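Aldo-keto reductase family 1, member B4 (Aldose reductase) (Schistosoma japonicum, PDB 4HBK) probably catalyses the NADPH-dependent reduction of aldehydes to alcohols, as an aldose reductase of the aldo-keto reductase family. Local coordinates at residues Leu278-Leu286 and Phe307-Asn318. Sequence-based numbering, arbitrary orientation.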
ATOM      1  N   LEU A 278       5.345   6.526 -12.820  1.00 13.95           N
ATOM      2  CA  LEU A 278       5.992   5.819 -11.721  1.00 13.35           C
ATOM      3  C   LEU A 278       7.347   6.431 -11.355  1.00 14.55           C
ATOM      4  O   LEU A 278       7.673   6.550 -10.176  1.00 11.93           O
ATOM      5  CB  LEU A 278       6.157   4.339 -12.065  1.00 12.60           C
ATOM      6  CG  LEU A 278       4.843   3.566 -12.202  1.00  9.94           C
ATOM      7  CD1 LEU A 278       5.087   2.181 -12.725  1.00  9.44           C
ATOM      8  CD2 LEU A 278       4.161   3.491 -10.857  1.00 11.72           C
ATOM      9  N   ARG A 279       8.138   6.811 -12.356  1.00 11.23           N
ATOM     10  CA  ARG A 279       9.441   7.411 -12.090  1.00 11.87           C
ATOM     11  C   ARG A 279       9.259   8.707 -11.318  1.00 14.25           C
ATOM     12  O   ARG A 279      10.072   9.048 -10.457  1.00 14.29           O
ATOM     13  CB  ARG A 279      10.191   7.697 -13.386  1.00 16.13           C
ATOM     14  CG  ARG A 279      11.611   8.192 -13.168  1.00 12.97           C
ATOM     15  CD  ARG A 279      12.528   7.044 -12.778  1.00 13.74           C
ATOM     16  NE  ARG A 279      13.722   7.554 -12.117  1.00 14.83           N
ATOM     17  CZ  ARG A 279      14.673   6.796 -11.588  1.00 20.47           C
ATOM     18  NH1 ARG A 279      14.580   5.469 -11.639  1.00 14.65           N
ATOM     19  NH2 ARG A 279      15.723   7.372 -11.009  1.00 20.90           N
ATOM     20  N   TYR A 280       8.182   9.419 -11.634  1.00 12.71           N
ATOM     21  CA  TYR A 280       7.853  10.659 -10.963  1.00 12.33           C
ATOM     22  C   TYR A 280       7.735  10.416  -9.455  1.00 16.04           C
ATOM     23  O   TYR A 280       8.280  11.164  -8.640  1.00 14.83           O
ATOM     24  CB  TYR A 280       6.540  11.225 -11.525  1.00 13.94           C
ATOM     25  CG  TYR A 280       5.804  12.128 -10.558  1.00 12.98           C
ATOM     26  CD1 TYR A 280       6.251  13.416 -10.309  1.00 15.39           C
ATOM     27  CD2 TYR A 280       4.669  11.690  -9.893  1.00 12.65           C
ATOM     28  CE1 TYR A 280       5.588  14.247  -9.427  1.00 16.61           C
ATOM     29  CE2 TYR A 280       3.996  12.508  -9.002  1.00 12.51           C
ATOM     30  CZ  TYR A 280       4.467  13.787  -8.767  1.00 14.65           C
ATOM     31  OH  TYR A 280       3.820  14.625  -7.883  1.00  9.44           O
ATOM     32  N   LEU A 281       7.020   9.356  -9.091  1.00 12.85           N
ATOM     33  CA  LEU A 281       6.811   9.028  -7.692  1.00 14.96           C
ATOM     34  C   LEU A 281       8.095   8.502  -7.078  1.00 13.78           C
ATOM     35  O   LEU A 281       8.431   8.845  -5.937  1.00 11.31           O
ATOM     36  CB  LEU A 281       5.686   8.002  -7.539  1.00 11.11           C
ATOM     37  CG  LEU A 281       4.307   8.470  -8.003  1.00 11.45           C
ATOM     38  CD1 LEU A 281       3.352   7.295  -8.047  1.00 10.34           C
ATOM     39  CD2 LEU A 281       3.767   9.564  -7.084  1.00 11.31           C
ATOM     40  N   LEU A 282       8.821   7.675  -7.826  1.00 10.80           N
ATOM     41  CA  LEU A 282      10.086   7.152  -7.310  1.00 13.49           C
ATOM     42  C   LEU A 282      11.079   8.278  -6.960  1.00 12.23           C
ATOM     43  O   LEU A 282      11.776   8.221  -5.939  1.00 12.20           O
ATOM     44  CB  LEU A 282      10.703   6.148  -8.284  1.00 13.79           C
ATOM     45  CG  LEU A 282       9.948   4.821  -8.440  1.00 12.48           C
ATOM     46  CD1 LEU A 282      10.489   4.025  -9.624  1.00  9.15           C
ATOM     47  CD2 LEU A 282      10.052   4.007  -7.166  1.00 10.41           C
ATOM     48  N   GLN A 283      11.125   9.314  -7.792  1.00 12.83           N
ATOM     49  CA  GLN A 283      12.050  10.423  -7.551  1.00 14.96           C
ATOM     50  C   GLN A 283      11.615  11.326  -6.386  1.00 13.00           C
ATOM     51  O   GLN A 283      12.406  12.131  -5.891  1.00 12.53           O
ATOM     52  CB  GLN A 283      12.329  11.203  -8.842  1.00 14.15           C
ATOM     53  CG  GLN A 283      13.083  10.334  -9.872  1.00 18.59           C
ATOM     54  CD  GLN A 283      13.557  11.090 -11.102  1.00 14.15           C
ATOM     55  OE1 GLN A 283      13.801  10.492 -12.141  1.00 14.52           O
ATOM     56  NE2 GLN A 283      13.696  12.401 -10.984  1.00 14.28           N
ATOM     57  N   ARG A 284      10.371  11.167  -5.934  1.00 10.22           N
ATOM     58  CA  ARG A 284       9.943  11.793  -4.683  1.00 13.83           C
ATOM     59  C   ARG A 284      10.219  10.898  -3.460  1.00 12.38           C
ATOM     60  O   ARG A 284       9.722  11.149  -2.361  1.00 15.57           O
ATOM     61  CB  ARG A 284       8.467  12.201  -4.744  1.00 15.49           C
ATOM     62  CG  ARG A 284       8.170  13.337  -5.727  1.00 17.77           C
ATOM     63  CD  ARG A 284       6.670  13.655  -5.785  1.00 16.51           C
ATOM     64  NE  ARG A 284       6.094  13.871  -4.454  1.00 14.99           N
ATOM     65  CZ  ARG A 284       4.801  13.736  -4.165  1.00 14.57           C
ATOM     66  NH1 ARG A 284       3.938  13.386  -5.116  1.00  9.99           N
ATOM     67  NH2 ARG A 284       4.369  13.944  -2.918  1.00 11.08           N
ATOM     68  N   LYS A 285      11.021   9.855  -3.665  1.00 11.56           N
ATOM     69  CA  LYS A 285      11.445   8.948  -2.595  1.00 12.14           C
ATOM     70  C   LYS A 285      10.300   8.094  -2.062  1.00 12.53           C
ATOM     71  O   LYS A 285      10.238   7.798  -0.868  1.00 10.45           O
ATOM     72  CB  LYS A 285      12.134   9.723  -1.464  1.00 15.43           C
ATOM     73  CG  LYS A 285      13.224  10.655  -1.976  1.00 22.12           C
ATOM     74  CD  LYS A 285      14.481  10.602  -1.129  1.00 34.01           C
ATOM     75  CE  LYS A 285      14.466  11.641  -0.009  1.00 52.29           C
ATOM     76  NZ  LYS A 285      15.846  11.891   0.554  1.00 58.20           N
ATOM     77  N   LEU A 286       9.406   7.696  -2.968  1.00 12.89           N
ATOM     78  CA  LEU A 286       8.242   6.876  -2.625  1.00 12.21           C
ATOM     79  C   LEU A 286       8.454   5.436  -3.067  1.00  9.39           C
ATOM     80  O   LEU A 286       9.215   5.171  -3.999  1.00 10.76           O
ATOM     81  CB  LEU A 286       6.987   7.424  -3.314  1.00  6.98           C
ATOM     82  CG  LEU A 286       6.710   8.899  -3.011  1.00 10.62           C
ATOM     83  CD1 LEU A 286       5.616   9.462  -3.901  1.00  7.46           C
ATOM     84  CD2 LEU A 286       6.340   9.084  -1.534  1.00  8.52           C
ATOM     85  N   PHE A 307      16.413   5.589 -16.400  1.00 17.87           N
ATOM     86  CA  PHE A 307      16.330   6.967 -16.857  1.00 16.64           C
ATOM     87  C   PHE A 307      16.012   7.857 -15.679  1.00 19.54           C
ATOM     88  O   PHE A 307      15.699   7.375 -14.588  1.00 14.37           O
ATOM     89  CB  PHE A 307      15.270   7.134 -17.957  1.00 14.67           C
ATOM     90  CG  PHE A 307      13.845   7.096 -17.460  1.00 16.13           C
ATOM     91  CD1 PHE A 307      13.298   5.927 -16.955  1.00 14.61           C
ATOM     92  CD2 PHE A 307      13.038   8.225 -17.542  1.00 16.66           C
ATOM     93  CE1 PHE A 307      11.973   5.884 -16.520  1.00 13.39           C
ATOM     94  CE2 PHE A 307      11.708   8.192 -17.113  1.00 16.22           C
ATOM     95  CZ  PHE A 307      11.178   7.019 -16.600  1.00 13.24           C
ATOM     96  N   GLN A 308      16.089   9.160 -15.904  1.00 21.25           N
ATOM     97  CA  GLN A 308      15.866  10.128 -14.847  1.00 21.47           C
ATOM     98  C   GLN A 308      15.069  11.310 -15.391  1.00 19.97           C
ATOM     99  O   GLN A 308      15.405  11.874 -16.436  1.00 21.85           O
ATOM    100  CB  GLN A 308      17.208  10.603 -14.270  1.00 20.44           C
ATOM    101  CG  GLN A 308      17.072  11.523 -13.053  1.00 29.13           C
ATOM    102  CD  GLN A 308      17.555  10.878 -11.761  1.00 38.21           C
ATOM    103  OE1 GLN A 308      16.776  10.670 -10.823  1.00 33.12           O
ATOM    104  NE2 GLN A 308      18.853  10.565 -11.704  1.00 46.87           N
ATOM    105  N   LEU A 309      13.997  11.662 -14.696  1.00 13.56           N
ATOM    106  CA  LEU A 309      13.270  12.878 -15.001  1.00 15.29           C
ATOM    107  C   LEU A 309      14.080  14.061 -14.471  1.00 18.70           C
ATOM    108  O   LEU A 309      14.640  14.002 -13.376  1.00 11.87           O
ATOM    109  CB  LEU A 309      11.879  12.854 -14.353  1.00 11.96           C
ATOM    110  CG  LEU A 309      10.909  11.764 -14.825  1.00 15.47           C
ATOM    111  CD1 LEU A 309       9.545  11.928 -14.150  1.00 15.98           C
ATOM    112  CD2 LEU A 309      10.748  11.799 -16.341  1.00 13.57           C
ATOM    113  N   SER A 310      14.136  15.132 -15.253  1.00 15.96           N
ATOM    114  CA  SER A 310      14.833  16.343 -14.845  1.00 19.22           C
ATOM    115  C   SER A 310      13.974  17.143 -13.875  1.00 16.62           C
ATOM    116  O   SER A 310      12.777  16.899 -13.757  1.00 16.31           O
ATOM    117  CB  SER A 310      15.134  17.206 -16.063  1.00 16.38           C
ATOM    118  OG  SER A 310      13.929  17.745 -16.572  1.00 14.40           O
ATOM    119  N   ASN A 311      14.586  18.105 -13.192  1.00 19.26           N
ATOM    120  CA  ASN A 311      13.861  18.973 -12.265  1.00 18.56           C
ATOM    121  C   ASN A 311      12.685  19.700 -12.934  1.00 21.03           C
ATOM    122  O   ASN A 311      11.620  19.873 -12.337  1.00 16.69           O
ATOM    123  CB  ASN A 311      14.817  19.992 -11.613  1.00 24.91           C
ATOM    124  CG  ASN A 311      15.832  19.344 -10.655  1.00 32.47           C
ATOM    125  OD1 ASN A 311      16.991  19.770 -10.578  1.00 34.54           O
ATOM    126  ND2 ASN A 311      15.400  18.321  -9.923  1.00 22.30           N
ATOM    127  N   GLU A 312      12.886  20.131 -14.176  1.00 18.96           N
ATOM    128  CA  GLU A 312      11.840  20.845 -14.905  1.00 23.39           C
ATOM    129  C   GLU A 312      10.686  19.914 -15.227  1.00 19.21           C
ATOM    130  O   GLU A 312       9.521  20.286 -15.111  1.00 20.74           O
ATOM    131  CB  GLU A 312      12.400  21.459 -16.191  1.00 27.46           C
ATOM    132  CG  GLU A 312      11.389  22.294 -16.979  1.00 37.88           C
ATOM    133  CD  GLU A 312      12.038  23.084 -18.118  1.00 47.59           C
ATOM    134  OE1 GLU A 312      11.317  23.489 -19.057  1.00 52.01           O
ATOM    135  OE2 GLU A 312      13.272  23.305 -18.068  1.00 49.05           O
ATOM    136  N   GLU A 313      11.007  18.695 -15.634  1.00 17.87           N
ATOM    137  CA  GLU A 313       9.972  17.705 -15.876  1.00 16.55           C
ATOM    138  C   GLU A 313       9.189  17.413 -14.587  1.00 19.71           C
ATOM    139  O   GLU A 313       7.958  17.356 -14.597  1.00 15.65           O
ATOM    140  CB  GLU A 313      10.574  16.436 -16.496  1.00 19.88           C
ATOM    141  CG  GLU A 313      11.026  16.640 -17.951  1.00 18.58           C
ATOM    142  CD  GLU A 313      12.105  15.668 -18.392  1.00 22.81           C
ATOM    143  OE1 GLU A 313      12.440  14.758 -17.600  1.00 18.93           O
ATOM    144  OE2 GLU A 313      12.627  15.821 -19.525  1.00 21.11           O
ATOM    145  N   MET A 314       9.900  17.267 -13.470  1.00 18.86           N
ATOM    146  CA  MET A 314       9.240  17.004 -12.199  1.00 16.09           C
ATOM    147  C   MET A 314       8.289  18.133 -11.880  1.00 20.16           C
ATOM    148  O   MET A 314       7.131  17.895 -11.523  1.00 21.50           O
ATOM    149  CB  MET A 314      10.259  16.820 -11.068  1.00 14.92           C
ATOM    150  CG  MET A 314      11.060  15.526 -11.182  1.00 16.58           C
ATOM    151  SD  MET A 314      10.052  14.040 -10.932  1.00 17.23           S
ATOM    152  CE  MET A 314       9.711  14.189  -9.176  1.00 13.31           C
ATOM    153  N   HIS A 315       8.772  19.366 -12.021  1.00 19.55           N
ATOM    154  CA  HIS A 315       7.971  20.540 -11.701  1.00 21.20           C
ATOM    155  C   HIS A 315       6.735  20.634 -12.583  1.00 21.04           C
ATOM    156  O   HIS A 315       5.649  20.963 -12.103  1.00 23.87           O
ATOM    157  CB  HIS A 315       8.808  21.818 -11.836  1.00 24.39           C
ATOM    158  CG  HIS A 315       8.080  23.062 -11.433  1.00 32.85           C
ATOM    159  ND1 HIS A 315       7.611  23.982 -12.349  1.00 37.30           N
ATOM    160  CD2 HIS A 315       7.723  23.531 -10.213  1.00 41.71           C
ATOM    161  CE1 HIS A 315       7.011  24.970 -11.711  1.00 36.68           C
ATOM    162  NE2 HIS A 315       7.061  24.722 -10.414  1.00 40.75           N
ATOM    163  N   GLU A 316       6.902  20.346 -13.872  1.00 17.45           N
ATOM    164  CA  GLU A 316       5.799  20.415 -14.819  1.00 18.67           C
ATOM    165  C   GLU A 316       4.668  19.484 -14.412  1.00 24.15           C
ATOM    166  O   GLU A 316       3.508  19.888 -14.378  1.00 23.27           O
ATOM    167  CB  GLU A 316       6.251  20.092 -16.244  1.00 18.49           C
ATOM    168  CG  GLU A 316       5.129  20.256 -17.255  1.00 25.92           C
ATOM    169  CD  GLU A 316       5.572  20.093 -18.705  1.00 30.98           C
ATOM    170  OE1 GLU A 316       6.530  19.334 -18.975  1.00 32.78           O
ATOM    171  OE2 GLU A 316       4.951  20.731 -19.580  1.00 29.19           O
ATOM    172  N   LEU A 317       5.005  18.236 -14.097  1.00 24.77           N
ATOM    173  CA  LEU A 317       3.994  17.278 -13.659  1.00 23.82           C
ATOM    174  C   LEU A 317       3.243  17.800 -12.437  1.00 24.62           C
ATOM    175  O   LEU A 317       2.021  17.708 -12.371  1.00 23.93           O
ATOM    176  CB  LEU A 317       4.620  15.905 -13.387  1.00 23.71           C
ATOM    177  CG  LEU A 317       5.144  15.180 -14.638  1.00 18.25           C
ATOM    178  CD1 LEU A 317       6.035  14.000 -14.287  1.00 14.07           C
ATOM    179  CD2 LEU A 317       3.990  14.729 -15.500  1.00 14.52           C
ATOM    180  N   ASN A 318       3.971  18.370 -11.480  1.00 27.29           N
ATOM    181  CA  ASN A 318       3.330  18.955 -10.300  1.00 27.71           C
ATOM    182  C   ASN A 318       2.385  20.109 -10.630  1.00 27.05           C
ATOM    183  O   ASN A 318       1.243  20.122 -10.180  1.00 28.53           O
ATOM    184  CB  ASN A 318       4.364  19.379  -9.258  1.00 27.61           C
ATOM    185  CG  ASN A 318       4.935  18.194  -8.486  1.00 33.39           C
ATOM    186  OD1 ASN A 318       4.191  17.333  -8.001  1.00 26.94           O
ATOM    187  ND2 ASN A 318       6.264  18.138  -8.378  1.00 30.24           N
TER
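Tyr280 against Met314, Arg279 against Phe307 and Gln283 against Leu309 carry most of this contact, in which helix 273-283, leading into strand 287-288 of the aldo-keto reductase (beta/alpha)8 barrel, meets helix 311-319 and the loop before it. The short helical segments cross at -106°, with 10.9 Å between axes; the backbones come nearest at Tyr280 and Met314, CA to CA 6.6 Å, while Arg279 and Gln283 reach the loop residues 307-309. Met314, its chain bent at chi2 and chi3, brings CE within 3.7 Å of Tyr280 CD1; SD lies obliquely beside the ring, a Met-aromatic contact, while Leu317 CD1 packs on Tyr280 CB. At the far end of the ring, Tyr280 OH donates to Asn318 OD1 (2.7 Å), tilted from the carbonyl plane, and receives a weak bond from Arg284, whose guanidinium is also bound to the carbonyl of Pro223.

Arg279 runs over one face of the Phe307 ring, its CG 4.1 Å from the centroid and off-centre, a CH-pi contact. Its guanidinium in turn has Phe307 O above its centre, and NH1 is tied to the carbonyl of Val304. Gln283 pairs its amide with the backbone N-H and carbonyl of Leu309: its NE2 gives a straight bond (179°) to Leu309 O, while its OE1 accepts from Leu309 N at 2.8 Å, in the carbonyl plane. Together with a third bond they fix the rotation of the amide: Gln283 OE1 also accepts from Arg279 NE, 2.9 Å away, again in the carbonyl plane and on a lone pair.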